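Local coordinates for periplasmic beta-glucosidase (Pseudomonas aeruginosa, PDB 6R5T), which probably hydrolyses terminal, non-reducing beta-D-glucosyl residues, releasing beta-D-glucose, as a periplasmic enzyme of glycoside hydrolase family 3, at residues 580-585 / 668-673; 629-634 / 728-733; 635-640 / 691-696; 659-664 / 712-717. The protein carries 1 engineered substitution. All blocks are in the same frame, centred on the assembly; numbering follows the deposited sequence. Where two conformers were deposited one is given.

Contact 1 of 4, residues 580-585 / 668-673; sequences HLNTGR and RPVKEL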
loop_
_atom_site.group_PDB
_atom_site.type_symbol
_atom_site.label_atom_id
_atom_site.label_comp_id
_atom_site.label_asym_id
_atom_site.label_seq_id
_atom_site.Cartn_x
_atom_site.Cartn_y
_atom_site.Cartn_z
ATOM N N HIS A 580 5.170 3.756 12.913
ATOM C CA HIS A 580 5.621 4.293 11.612
ATOM C C HIS A 580 6.875 5.126 11.790
ATOM O O HIS A 580 7.253 5.515 12.899
ATOM C CB HIS A 580 4.469 5.086 10.983
ATOM C CG HIS A 580 3.978 6.236 11.800
ATOM N ND1 HIS A 580 4.659 7.442 11.894
ATOM C CD2 HIS A 580 2.941 6.336 12.676
ATOM C CE1 HIS A 580 3.988 8.245 12.714
ATOM N NE2 HIS A 580 3.005 7.605 13.226
ATOM N N LEU A 581 7.485 5.449 10.665
ATOM C CA LEU A 581 8.698 6.313 10.671
ATOM C C LEU A 581 8.291 7.791 10.661
ATOM O O LEU A 581 7.140 8.164 10.260
ATOM C CB LEU A 581 9.592 5.978 9.481
ATOM C CG LEU A 581 10.034 4.526 9.341
ATOM C CD1 LEU A 581 11.061 4.382 8.239
ATOM C CD2 LEU A 581 10.551 3.944 10.640
ATOM N N ASN A 582 9.198 8.658 11.097
ATOM C CA ASN A 582 8.849 10.071 11.294
ATOM C C ASN A 582 8.702 10.795 9.945
ATOM O O ASN A 582 7.944 11.717 9.866
ATOM C CB ASN A 582 9.880 10.733 12.225
ATOM C CG ASN A 582 9.347 11.971 12.893
ATOM O OD1 ASN A 582 8.171 12.003 13.282
ATOM N ND2 ASN A 582 10.211 12.983 13.010
ATOM N N THR A 583 9.479 10.410 8.971
ATOM C CA THR A 583 9.768 11.145 7.717
ATOM C C THR A 583 10.589 12.408 8.051
ATOM O O THR A 583 10.847 12.693 9.220
ATOM C CB THR A 583 8.508 11.527 6.900
ATOM O OG1 THR A 583 7.954 12.740 7.411
ATOM C CG2 THR A 583 7.484 10.419 6.894
ATOM N N GLY A 584 11.026 13.091 6.991
ATOM C CA GLY A 584 11.726 14.382 7.107
ATOM C C GLY A 584 10.789 15.518 7.390
ATOM O O GLY A 584 11.245 16.583 7.773
ATOM N N ARG A 585 9.485 15.315 7.200
ATOM C CA ARG A 585 8.452 16.381 7.262
ATOM C C ARG A 585 7.236 15.791 7.946
ATOM O O ARG A 585 6.165 15.659 7.358
ATOM C CB ARG A 585 8.120 16.912 5.860
ATOM C CG ARG A 585 9.300 17.629 5.225
ATOM C CD ARG A 585 8.977 18.111 3.825
ATOM N NE ARG A 585 10.151 18.755 3.278
ATOM C CZ ARG A 585 10.179 19.519 2.189
ATOM N NH1 ARG A 585 9.060 19.774 1.530
ATOM N NH2 ARG A 585 11.325 20.009 1.759
ATOM N N ARG A 668 14.293 4.885 12.594
ATOM C CA ARG A 668 13.548 3.936 13.454
ATOM C C ARG A 668 12.187 4.537 13.787
ATOM O O ARG A 668 11.963 5.743 13.751
ATOM C CB ARG A 668 14.394 3.548 14.664
ATOM C CG ARG A 668 15.645 2.788 14.209
ATOM C CD ARG A 668 16.288 1.920 15.230
ATOM N NE ARG A 668 15.342 0.968 15.786
ATOM C CZ ARG A 668 15.419 0.442 16.990
ATOM N NH1 ARG A 668 16.394 0.739 17.855
ATOM N NH2 ARG A 668 14.507 -0.448 17.356
ATOM N N PRO A 669 11.234 3.677 14.138
ATOM C CA PRO A 669 9.881 4.132 14.400
ATOM C C PRO A 669 9.779 5.173 15.500
ATOM O O PRO A 669 10.581 5.267 16.425
ATOM C CB PRO A 669 9.109 2.877 14.751
ATOM C CG PRO A 669 9.905 1.771 14.133
ATOM C CD PRO A 669 11.353 2.207 14.218
ATOM N N VAL A 670 8.736 5.967 15.409
ATOM C CA VAL A 670 8.493 7.034 16.416
ATOM C C VAL A 670 8.228 6.411 17.803
ATOM O O VAL A 670 8.620 7.042 18.807
ATOM C CB VAL A 670 7.357 7.960 15.984
ATOM C CG1 VAL A 670 7.735 8.688 14.705
ATOM C CG2 VAL A 670 6.048 7.199 15.843
ATOM N N LYS A 671 7.675 5.198 17.831
ATOM C CA LYS A 671 7.469 4.415 19.061
ATOM C C LYS A 671 7.449 2.948 18.689
ATOM O O LYS A 671 6.925 2.612 17.597
ATOM C CB LYS A 671 6.045 4.612 19.627
ATOM C CG LYS A 671 5.860 5.942 20.265
ATOM C CD LYS A 671 4.626 6.013 21.059
ATOM C CE LYS A 671 4.602 7.292 21.847
ATOM N NZ LYS A 671 4.719 8.482 20.980
ATOM N N GLU A 672 7.884 2.085 19.601
ATOM C CA GLU A 672 7.776 0.639 19.406
ATOM C C GLU A 672 7.368 0.026 20.756
ATOM O O GLU A 672 8.036 0.326 21.751
ATOM C CB GLU A 672 9.089 0.017 18.949
ATOM C CG GLU A 672 9.522 0.436 17.555
ATOM C CD GLU A 672 10.687 -0.377 16.995
ATOM O OE1 GLU A 672 11.806 -0.148 17.508
ATOM O OE2 GLU A 672 10.500 -1.222 16.050
ATOM N N LEU A 673 6.295 -0.743 20.822
ATOM C CA LEU A 673 5.900 -1.380 22.100
ATOM C C LEU A 673 7.044 -2.274 22.609
ATOM O O LEU A 673 7.537 -3.119 21.829
ATOM C CB LEU A 673 4.649 -2.198 21.906
ATOM C CG LEU A 673 4.034 -2.769 23.172
ATOM C CD1 LEU A 673 3.396 -1.685 24.013
ATOM C CD2 LEU A 673 2.986 -3.783 22.785
HETATM O O HOH W 1 11.697 7.762 12.025
#

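Contact 2 of 4, residues 629-634 / 728-733; sequences ERLARG and RSFTLL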
loop_
_atom_site.group_PDB
_atom_site.type_symbol
_atom_site.label_atom_id
_atom_site.label_comp_id
_atom_site.label_asym_id
_atom_site.label_seq_id
_atom_site.Cartn_x
_atom_site.Cartn_y
_atom_site.Cartn_z
ATOM N N GLU A 629 20.127 7.225 34.406
ATOM C CA GLU A 629 20.223 8.047 33.189
ATOM C C GLU A 629 21.133 7.359 32.183
ATOM O O GLU A 629 21.116 7.792 31.043
ATOM C CB GLU A 629 20.726 9.436 33.559
ATOM C CG GLU A 629 19.655 10.275 34.246
ATOM C CD GLU A 629 19.939 11.768 34.353
ATOM O OE1 GLU A 629 20.560 12.343 33.411
ATOM O OE2 GLU A 629 19.520 12.367 35.375
ATOM N N ARG A 630 21.895 6.352 32.618
ATOM C CA ARG A 630 22.897 5.676 31.784
ATOM C C ARG A 630 22.709 4.185 31.949
ATOM O O ARG A 630 22.359 3.742 33.060
ATOM C CB ARG A 630 24.284 6.142 32.213
ATOM C CG ARG A 630 24.546 7.587 31.846
ATOM C CD ARG A 630 25.698 8.148 32.662
ATOM N NE ARG A 630 26.815 8.339 31.763
ATOM C CZ ARG A 630 28.098 8.268 32.095
ATOM N NH1 ARG A 630 29.011 8.441 31.150
ATOM N NH2 ARG A 630 28.471 8.010 33.342
ATOM N N LEU A 631 22.836 3.447 30.860
ATOM C CA LEU A 631 22.722 1.977 30.861
ATOM C C LEU A 631 24.005 1.388 30.289
ATOM O O LEU A 631 24.359 1.631 29.132
ATOM C CB LEU A 631 21.502 1.530 30.057
ATOM C CG LEU A 631 21.240 0.028 30.043
ATOM C CD1 LEU A 631 20.969 -0.475 31.443
ATOM C CD2 LEU A 631 20.089 -0.340 29.095
ATOM N N ALA A 632 24.718 0.634 31.112
ATOM C CA ALA A 632 25.868 -0.142 30.621
ATOM C C ALA A 632 25.390 -1.377 29.853
ATOM O O ALA A 632 24.347 -1.999 30.179
ATOM C CB ALA A 632 26.743 -0.504 31.801
ATOM N N ARG A 633 26.178 -1.799 28.877
ATOM C CA ARG A 633 25.972 -3.104 28.198
ATOM C C ARG A 633 26.023 -4.228 29.242
ATOM O O ARG A 633 26.911 -4.188 30.096
ATOM C CB ARG A 633 27.050 -3.378 27.156
ATOM C CG ARG A 633 27.282 -2.255 26.157
ATOM C CD ARG A 633 26.449 -2.475 24.924
ATOM N NE ARG A 633 26.654 -1.382 23.973
ATOM C CZ ARG A 633 26.074 -1.302 22.784
ATOM N NH1 ARG A 633 25.267 -2.272 22.384
ATOM N NH2 ARG A 633 26.278 -0.242 22.015
ATOM N N GLY A 634 25.115 -5.182 29.131
ATOM C CA GLY A 634 24.948 -6.296 30.071
ATOM C C GLY A 634 24.014 -5.962 31.215
ATOM O O GLY A 634 23.555 -6.911 31.846
ATOM N N ARG A 728 10.701 9.761 29.272
ATOM C CA ARG A 728 12.010 10.098 29.889
ATOM C C ARG A 728 13.096 9.429 29.072
ATOM O O ARG A 728 12.833 8.381 28.451
ATOM C CB ARG A 728 12.107 9.536 31.302
ATOM C CG ARG A 728 11.049 10.077 32.244
ATOM C CD ARG A 728 11.239 11.540 32.479
ATOM N NE ARG A 728 12.085 11.763 33.620
ATOM C CZ ARG A 728 12.393 12.984 34.076
ATOM N NH1 ARG A 728 13.160 13.128 35.148
ATOM N NH2 ARG A 728 11.953 14.059 33.443
ATOM N N SER A 729 14.295 9.990 29.108
ATOM C CA SER A 729 15.397 9.473 28.282
ATOM C C SER A 729 16.484 8.823 29.133
ATOM O O SER A 729 16.673 9.220 30.275
ATOM C CB SER A 729 15.982 10.547 27.422
ATOM O OG SER A 729 14.991 10.936 26.478
ATOM N N PHE A 730 17.176 7.876 28.536
ATOM C CA PHE A 730 18.457 7.395 29.090
ATOM C C PHE A 730 19.448 7.275 27.946
ATOM O O PHE A 730 19.092 7.327 26.770
ATOM C CB PHE A 730 18.279 6.096 29.857
ATOM C CG PHE A 730 17.977 4.901 28.993
ATOM C CD1 PHE A 730 16.666 4.599 28.664
ATOM C CD2 PHE A 730 18.977 4.068 28.530
ATOM C CE1 PHE A 730 16.374 3.508 27.874
ATOM C CE2 PHE A 730 18.681 2.982 27.730
ATOM C CZ PHE A 730 17.369 2.706 27.412
ATOM N N THR A 731 20.708 7.098 28.297
ATOM C CA THR A 731 21.776 6.886 27.326
ATOM C C THR A 731 22.356 5.486 27.484
ATOM O O THR A 731 22.723 5.091 28.590
ATOM C CB THR A 731 22.879 7.926 27.516
ATOM O OG1 THR A 731 22.336 9.223 27.324
ATOM C CG2 THR A 731 24.004 7.723 26.540
ATOM N N LEU A 732 22.391 4.732 26.390
ATOM C CA LEU A 732 23.118 3.445 26.337
ATOM C C LEU A 732 24.581 3.783 26.093
ATOM O O LEU A 732 24.890 4.540 25.132
ATOM C CB LEU A 732 22.585 2.586 25.190
ATOM C CG LEU A 732 23.225 1.219 25.021
ATOM C CD1 LEU A 732 22.913 0.338 26.228
ATOM C CD2 LEU A 732 22.748 0.562 23.736
ATOM N N LEU A 733 25.465 3.196 26.903
ATOM C CA LEU A 733 26.936 3.425 26.790
ATOM C C LEU A 733 27.571 2.511 25.720
ATOM O O LEU A 733 26.971 1.448 25.492
ATOM C CB LEU A 733 27.547 3.185 28.174
ATOM C CG LEU A 733 26.987 4.077 29.279
ATOM C CD1 LEU A 733 27.500 3.695 30.670
ATOM C CD2 LEU A 733 27.247 5.541 28.986
#

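Contact 3 of 4, residues 635-640 / 691-696; sequences ATLEAR and FRLGEA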
loop_
_atom_site.group_PDB
_atom_site.type_symbol
_atom_site.label_atom_id
_atom_site.label_comp_id
_atom_site.label_asym_id
_atom_site.label_seq_id
_atom_site.Cartn_x
_atom_site.Cartn_y
_atom_site.Cartn_z
ATOM N N ALA A 635 23.644 -4.694 31.436
ATOM C CA ALA A 635 22.791 -4.302 32.576
ATOM C C ALA A 635 21.335 -4.169 32.109
ATOM O O ALA A 635 21.080 -4.114 30.904
ATOM C CB ALA A 635 23.288 -3.029 33.190
ATOM N N THR A 636 20.455 -4.113 33.089
ATOM C CA THR A 636 18.999 -3.867 32.955
ATOM C C THR A 636 18.710 -2.527 33.598
ATOM O O THR A 636 19.371 -2.114 34.581
ATOM C CB THR A 636 18.201 -5.015 33.582
ATOM O OG1 THR A 636 18.412 -6.122 32.707
ATOM C CG2 THR A 636 16.713 -4.796 33.659
ATOM N N LEU A 637 17.725 -1.861 33.018
ATOM C CA LEU A 637 17.157 -0.586 33.473
ATOM C C LEU A 637 15.747 -0.907 33.972
ATOM O O LEU A 637 15.092 -1.819 33.382
ATOM C CB LEU A 637 17.127 0.321 32.229
ATOM C CG LEU A 637 16.720 1.764 32.463
ATOM C CD1 LEU A 637 17.936 2.659 32.378
ATOM C CD2 LEU A 637 15.668 2.208 31.463
ATOM N N GLU A 638 15.295 -0.187 34.993
ATOM C CA GLU A 638 13.861 -0.206 35.407
ATOM C C GLU A 638 13.195 1.131 35.062
ATOM O O GLU A 638 13.759 2.204 35.333
ATOM C CB GLU A 638 13.740 -0.539 36.894
ATOM C CG GLU A 638 14.205 -1.945 37.233
ATOM C CD GLU A 638 14.152 -2.253 38.721
ATOM O OE1 GLU A 638 13.975 -1.300 39.523
ATOM O OE2 GLU A 638 14.250 -3.450 39.065
ATOM N N ALA A 639 11.950 1.046 34.587
ATOM C CA ALA A 639 11.042 2.180 34.358
ATOM C C ALA A 639 9.880 1.974 35.309
ATOM O O ALA A 639 9.215 0.902 35.231
ATOM C CB ALA A 639 10.617 2.199 32.923
ATOM N N ARG A 640 9.686 2.931 36.210
ATOM C CA ARG A 640 8.638 2.795 37.227
ATOM C C ARG A 640 7.571 3.853 37.073
ATOM O O ARG A 640 7.863 5.055 36.874
ATOM C CB ARG A 640 9.225 2.889 38.635
ATOM C CG ARG A 640 10.051 1.678 39.017
ATOM C CD ARG A 640 10.498 1.736 40.476
ATOM N NE ARG A 640 11.431 0.635 40.694
ATOM C CZ ARG A 640 11.356 -0.259 41.674
ATOM N NH1 ARG A 640 10.429 -0.165 42.616
ATOM N NH2 ARG A 640 12.253 -1.229 41.737
ATOM N N PHE A 691 8.752 -1.879 34.879
ATOM C CA PHE A 691 9.170 -2.473 33.610
ATOM C C PHE A 691 10.669 -2.636 33.666
ATOM O O PHE A 691 11.359 -1.690 34.051
ATOM C CB PHE A 691 8.764 -1.567 32.453
ATOM C CG PHE A 691 7.288 -1.410 32.283
ATOM C CD1 PHE A 691 6.557 -2.439 31.706
ATOM C CD2 PHE A 691 6.623 -0.263 32.629
ATOM C CE1 PHE A 691 5.198 -2.306 31.493
ATOM C CE2 PHE A 691 5.263 -0.127 32.400
ATOM C CZ PHE A 691 4.554 -1.151 31.834
ATOM N N ARG A 692 11.133 -3.741 33.112
ATOM C CA ARG A 692 12.565 -3.993 32.901
ATOM C C ARG A 692 12.891 -3.814 31.418
ATOM O O ARG A 692 12.099 -4.266 30.552
ATOM C CB ARG A 692 12.908 -5.412 33.352
ATOM C CG ARG A 692 12.942 -5.577 34.860
ATOM C CD ARG A 692 13.450 -6.955 35.296
ATOM N NE ARG A 692 14.516 -7.475 34.445
ATOM C CZ ARG A 692 15.405 -8.395 34.797
ATOM N NH1 ARG A 692 15.381 -8.909 36.008
ATOM N NH2 ARG A 692 16.325 -8.806 33.940
ATOM N N LEU A 693 13.977 -3.093 31.153
ATOM C CA LEU A 693 14.513 -2.910 29.795
ATOM C C LEU A 693 15.994 -3.284 29.792
ATOM O O LEU A 693 16.727 -2.856 30.701
ATOM C CB LEU A 693 14.365 -1.443 29.393
ATOM C CG LEU A 693 12.924 -0.981 29.154
ATOM C CD1 LEU A 693 12.877 0.549 29.050
ATOM C CD2 LEU A 693 12.378 -1.661 27.907
ATOM N N GLY A 694 16.394 -4.063 28.802
ATOM C CA GLY A 694 17.818 -4.331 28.557
ATOM C C GLY A 694 18.172 -4.087 27.107
ATOM O O GLY A 694 17.307 -3.623 26.294
ATOM N N GLU A 695 19.426 -4.351 26.775
ATOM C CA GLU A 695 19.936 -4.150 25.401
ATOM C C GLU A 695 19.059 -4.888 24.389
ATOM O O GLU A 695 18.916 -4.385 23.282
ATOM C CB GLU A 695 21.383 -4.608 25.377
ATOM C CG GLU A 695 22.120 -4.206 24.137
ATOM C CD GLU A 695 23.520 -4.793 24.084
ATOM O OE1 GLU A 695 23.933 -5.419 25.078
ATOM O OE2 GLU A 695 24.167 -4.636 23.039
ATOM N N ALA A 696 18.498 -6.051 24.713
ATOM C CA ALA A 696 17.701 -6.856 23.759
ATOM C C ALA A 696 16.493 -6.039 23.265
ATOM O O ALA A 696 16.092 -6.188 22.097
ATOM C CB ALA A 696 17.251 -8.124 24.440
HETATM O O HOH W 2 20.784 -5.922 28.635
#

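Contact 4 of 4, residues 659-664 / 712-717; sequences LQDPVA and GEFKVF. With MG (magnesium ion), chain F.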
loop_
_atom_site.group_PDB
_atom_site.type_symbol
_atom_site.label_atom_id
_atom_site.label_comp_id
_atom_site.label_asym_id
_atom_site.label_seq_id
_atom_site.Cartn_x
_atom_site.Cartn_y
_atom_site.Cartn_z
ATOM N N LEU A 659 9.358 2.354 23.280
ATOM C CA LEU A 659 10.727 2.899 23.142
ATOM C C LEU A 659 10.866 3.633 21.816
ATOM O O LEU A 659 10.336 3.151 20.802
ATOM C CB LEU A 659 11.742 1.754 23.168
ATOM C CG LEU A 659 12.058 1.196 24.546
ATOM C CD1 LEU A 659 13.174 0.182 24.468
ATOM C CD2 LEU A 659 12.447 2.292 25.511
ATOM N N GLN A 660 11.642 4.703 21.834
ATOM C CA GLN A 660 12.102 5.310 20.582
ATOM C C GLN A 660 13.633 5.361 20.620
ATOM O O GLN A 660 14.200 5.695 21.692
ATOM C CB GLN A 660 11.548 6.711 20.358
ATOM C CG GLN A 660 11.974 7.323 19.026
ATOM C CD GLN A 660 11.533 8.757 18.877
ATOM O OE1 GLN A 660 11.079 9.374 19.835
ATOM N NE2 GLN A 660 11.629 9.295 17.653
ATOM N N ASP A 661 14.243 5.100 19.477
ATOM C CA ASP A 661 15.698 5.272 19.282
ATOM C C ASP A 661 15.875 6.437 18.317
ATOM O O ASP A 661 15.780 6.237 17.109
ATOM C CB ASP A 661 16.264 3.982 18.710
ATOM C CG ASP A 661 17.764 3.991 18.479
ATOM O OD1 ASP A 661 18.385 5.063 18.742
ATOM O OD2 ASP A 661 18.272 2.972 17.983
ATOM N N PRO A 662 15.960 7.683 18.825
ATOM C CA PRO A 662 15.820 8.839 17.949
ATOM C C PRO A 662 16.975 9.108 16.996
ATOM O O PRO A 662 16.795 9.958 16.109
ATOM C CB PRO A 662 15.632 9.987 18.939
ATOM C CG PRO A 662 16.398 9.513 20.167
ATOM C CD PRO A 662 16.038 8.048 20.249
ATOM N N VAL A 663 18.142 8.473 17.201
ATOM C CA VAL A 663 19.284 8.650 16.284
ATOM C C VAL A 663 19.828 7.259 16.009
ATOM O O VAL A 663 20.232 6.569 16.938
ATOM C CB VAL A 663 20.384 9.554 16.864
ATOM C CG1 VAL A 663 21.557 9.600 15.879
ATOM C CG2 VAL A 663 19.862 10.936 17.199
ATOM N N ALA A 664 19.808 6.833 14.777
ATOM C CA ALA A 664 20.220 5.466 14.438
ATOM C C ALA A 664 20.718 5.410 13.003
ATOM O O ALA A 664 20.491 6.356 12.246
ATOM C CB ALA A 664 19.103 4.478 14.678
ATOM N N GLY A 712 23.890 5.761 22.566
ATOM C CA GLY A 712 23.132 7.000 22.411
ATOM C C GLY A 712 21.830 6.996 23.176
ATOM O O GLY A 712 21.568 6.111 24.019
ATOM N N GLU A 713 21.010 7.999 22.861
ATOM C CA GLU A 713 19.775 8.246 23.581
ATOM C C GLU A 713 18.732 7.179 23.233
ATOM O O GLU A 713 18.602 6.801 22.051
ATOM C CB GLU A 713 19.203 9.616 23.201
ATOM C CG GLU A 713 17.978 9.986 24.017
ATOM C CD GLU A 713 17.368 11.326 23.641
ATOM O OE1 GLU A 713 17.832 11.907 22.624
ATOM O OE2 GLU A 713 16.457 11.792 24.366
ATOM N N PHE A 714 17.967 6.771 24.224
ATOM C CA PHE A 714 16.665 6.091 24.025
ATOM C C PHE A 714 15.622 6.849 24.807
ATOM O O PHE A 714 15.897 7.303 25.929
ATOM C CB PHE A 714 16.736 4.642 24.471
ATOM C CG PHE A 714 17.590 3.813 23.575
ATOM C CD1 PHE A 714 18.955 3.738 23.781
ATOM C CD2 PHE A 714 17.059 3.145 22.488
ATOM C CE1 PHE A 714 19.746 3.000 22.933
ATOM C CE2 PHE A 714 17.870 2.440 21.606
ATOM C CZ PHE A 714 19.216 2.352 21.842
ATOM N N LYS A 715 14.425 6.948 24.248
ATOM C CA LYS A 715 13.293 7.598 24.920
ATOM C C LYS A 715 12.339 6.489 25.314
ATOM O O LYS A 715 12.019 5.599 24.483
ATOM C CB LYS A 715 12.576 8.607 24.008
ATOM C CG LYS A 715 13.436 9.759 23.558
ATOM C CD LYS A 715 12.646 10.800 22.759
ATOM C CE LYS A 715 13.285 12.158 22.961
ATOM N NZ LYS A 715 12.632 13.206 22.147
ATOM N N VAL A 716 11.904 6.521 26.555
ATOM C CA VAL A 716 10.977 5.558 27.171
ATOM C C VAL A 716 9.663 6.283 27.362
ATOM O O VAL A 716 9.641 7.325 28.022
ATOM C CB VAL A 716 11.517 5.021 28.514
ATOM C CG1 VAL A 716 10.525 4.042 29.089
ATOM C CG2 VAL A 716 12.883 4.378 28.348
ATOM N N PHE A 717 8.589 5.779 26.756
ATOM C CA PHE A 717 7.238 6.380 26.845
ATOM C C PHE A 717 6.331 5.431 27.603
ATOM O O PHE A 717 6.402 4.208 27.388
ATOM C CB PHE A 717 6.575 6.575 25.495
ATOM C CG PHE A 717 7.335 7.408 24.528
ATOM C CD1 PHE A 717 8.373 6.859 23.820
ATOM C CD2 PHE A 717 6.955 8.719 24.294
ATOM C CE1 PHE A 717 9.015 7.634 22.885
ATOM C CE2 PHE A 717 7.636 9.500 23.379
ATOM C CZ PHE A 717 8.698 8.952 22.710
HETATM MG MG MG F . 20.413 5.620 18.706
HETATM O O HOH W 3 10.677 11.784 20.247
HETATM O O HOH W 4 20.731 3.804 17.637
HETATM O O HOH W 5 19.759 7.348 19.707
HETATM O O HOH W 6 20.868 4.735 20.551
HETATM O O HOH W 7 22.452 6.248 18.641
#

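Contact 1 of 4, residues 580-585 / 668-673
A loop of the family 3 C-terminal domain lies here against the turn that leads into strand 672-681 of the fibronectin type III-like domain, H580, L581 and N582 meeting R668, P669 and V670. One direct backbone hydrogen bond joins the two segments: V670 N donates to H580 O at 3.0 Å, nearly on the line of the carbonyl. A water makes a second link, accepting from N582 N and donating to R668 O. V670 is the apolar wedge. Its CG2 sits over one face of the H580 imidazole, 4.1 Å from the ring centroid, a CH-pi contact displaced toward the rim, while CG1 reaches N582 OD1 at 3.6 Å. The imidazole is held in place by its own segment, since H580 ND1 donates to L581 O at 3.1 Å with the acceptor in the ring plane. With CG beside the backbone N (chi1 -56°), L581 brings CD2 to 3.6 Å from P669 N. N582 ND2 bonds to K264 O of the second subunit, and R585 pairs there with E261 and the pocket residue E486. R668, in turn, forms salt bridges with D661 and E672, and strand 672-681 runs on beside strand 651-660.

Contact 2 of 4, residues 629-634 / 728-733
L631 and F730 lie side by side and point the same way, the leucine CD2 resting 3.9 Å from CE2 of the phenyl ring. F730 carries its ring between its backbone N and carbonyl carbon (chi1 71°), and both side chains pack on L637 of strand 636-645. L732 instead crosses L631 obliquely, with its CD1 at 4.1 Å from L631 CD2. Its other methyl, CD2, lies over the centre of one face of the R633 guanidinium, 3.9 Å from R633 CZ, with the two side chains nearly perpendicular. These residues belong to a short parallel pairing in which strand 630-631 forms the edge of the mixed sheet beside the C-terminal strand 725-732. T731 is held through both its N-H and its carbonyl: T731 N donates to E629 O, and T731 O accepts from L631 N at 2.8 Å. L733 N then donates to L631 O at 2.9 Å. The side chains of the exposed L733 and R630 cross at about a right angle, L733 CD2 lying 4.0 Å from R630 NE. R633 bends at chi2 (-93°), which brings NE to a weak hydrogen bond with L733 O at 3.2 Å, while its NH1 forms a salt bridge with E695.

Contact 3 of 4, residues 635-640 / 691-696
L637 and L693 stand side by side on the inward face of an antiparallel strand pair, with L637 CD2 and L693 CD1 4.0 Å apart. A639 and F691 share this buried face, where their CB atoms approach to 4.2 Å; strand 651-660 lies across it, L657 touching A639, F691 and L693. Strands 636-640 and 691-694 belong to the three-stranded sheet of the beta-sandwich, and their directions differ by 148°. L637-L693 and A639-F691 are the hydrogen-bonded pairs, each closed by two reciprocal N-H to O bonds. The straightest is L637 N to L693 O, 2.7 Å long.

The opposite face is looser and polar. R692 crosses T636 at about a right angle, its chain bent at chi3 (37°), which lays NE 3.6 Å from T636 CG2 without a hydrogen bond to the threonine. E638 turns instead to its own strand: R640 NH2 donates to E638 OE1 at 2.8 Å, on the syn side but 32° out of the carboxylate plane, and R640 NH1 pairs with E688. Where the two strands part, at A635 and E695, a water links them, donating to A635 O and accepting from E695 N.

The chemistry is thus divided: the peptides satisfy one another within the sheet, hydrocarbon fills the face of L637, A639, F691 and L693, and on the polar face E638 and E688 probably offset the charge of R640 between them.

Contact 4 of 4, residues 659-664 / 712-717
Q660 and K715 form an antiparallel hydrogen-bonded pair, Q660 N to K715 O and K715 N to Q660 O at 2.8 and 2.9 Å, which joins strand 651-660 to strand 712-719 until segment 659-664 leaves the sheet at D661. Both strands belong to the fibronectin type III-like domain, and the departing loop builds its magnesium site. On the buried face L659, in the conformer modelled, and V716 lie side by side, and both also touch L693 of the facing sheet. The other face is partly polar. Q660 extends alongside K715, and a water joins Q660 OE1 to K715 NZ, while Q660 CB meets the F717 ring at its edge, 3.7 Å from CE1. K715 also places its CD against Q660 OE1. Further on, the side chains of P662 and E713 cross at about a right angle, with P662 CG 3.7 Å from E713 OE1; E713 OE2 is bonded to S729 OG.

D661 holds its carboxylate away from its own backbone N (chi1 -179°), which sets D661 CG 3.5 Å from F714 CE2, the carboxylate and ring planes 39° apart. OD1 binds the metal, while OD2 pairs with R668 and accepts from one of the metal-bound waters. Four waters complete the six ligands, another of them bridging V663 N and E713 O. The magnesium ion itself is bound by D661 OD1 at 2.1 Å and by V663 O at 2.0 Å.

Overall arrangement
The four contacts gather at the C-terminal end of the chain, in and beside the fibronectin type III-like domain. Contacts 1, 2 and 4 all reach the mixed sheet, contact 1 through strand 672-681 beside strand 651-660, contacts 2 and 4 through neighbouring strands 725-732 and 712-719, their centres about 10 Å apart; contact 3 belongs to the three-stranded sheet packed against it, about 9 Å from contact 2 and 13 Å from contact 4, centre to centre. Contact 1 lies about 11 Å from contact 4, centre to centre, and ties this sandwich to the preceding domain. Contacts 3 and 4 are both nested within the loop closed by contact 2. Contacts 1 and 4 also touch the second subunit, so the domain takes part in the dimer interface.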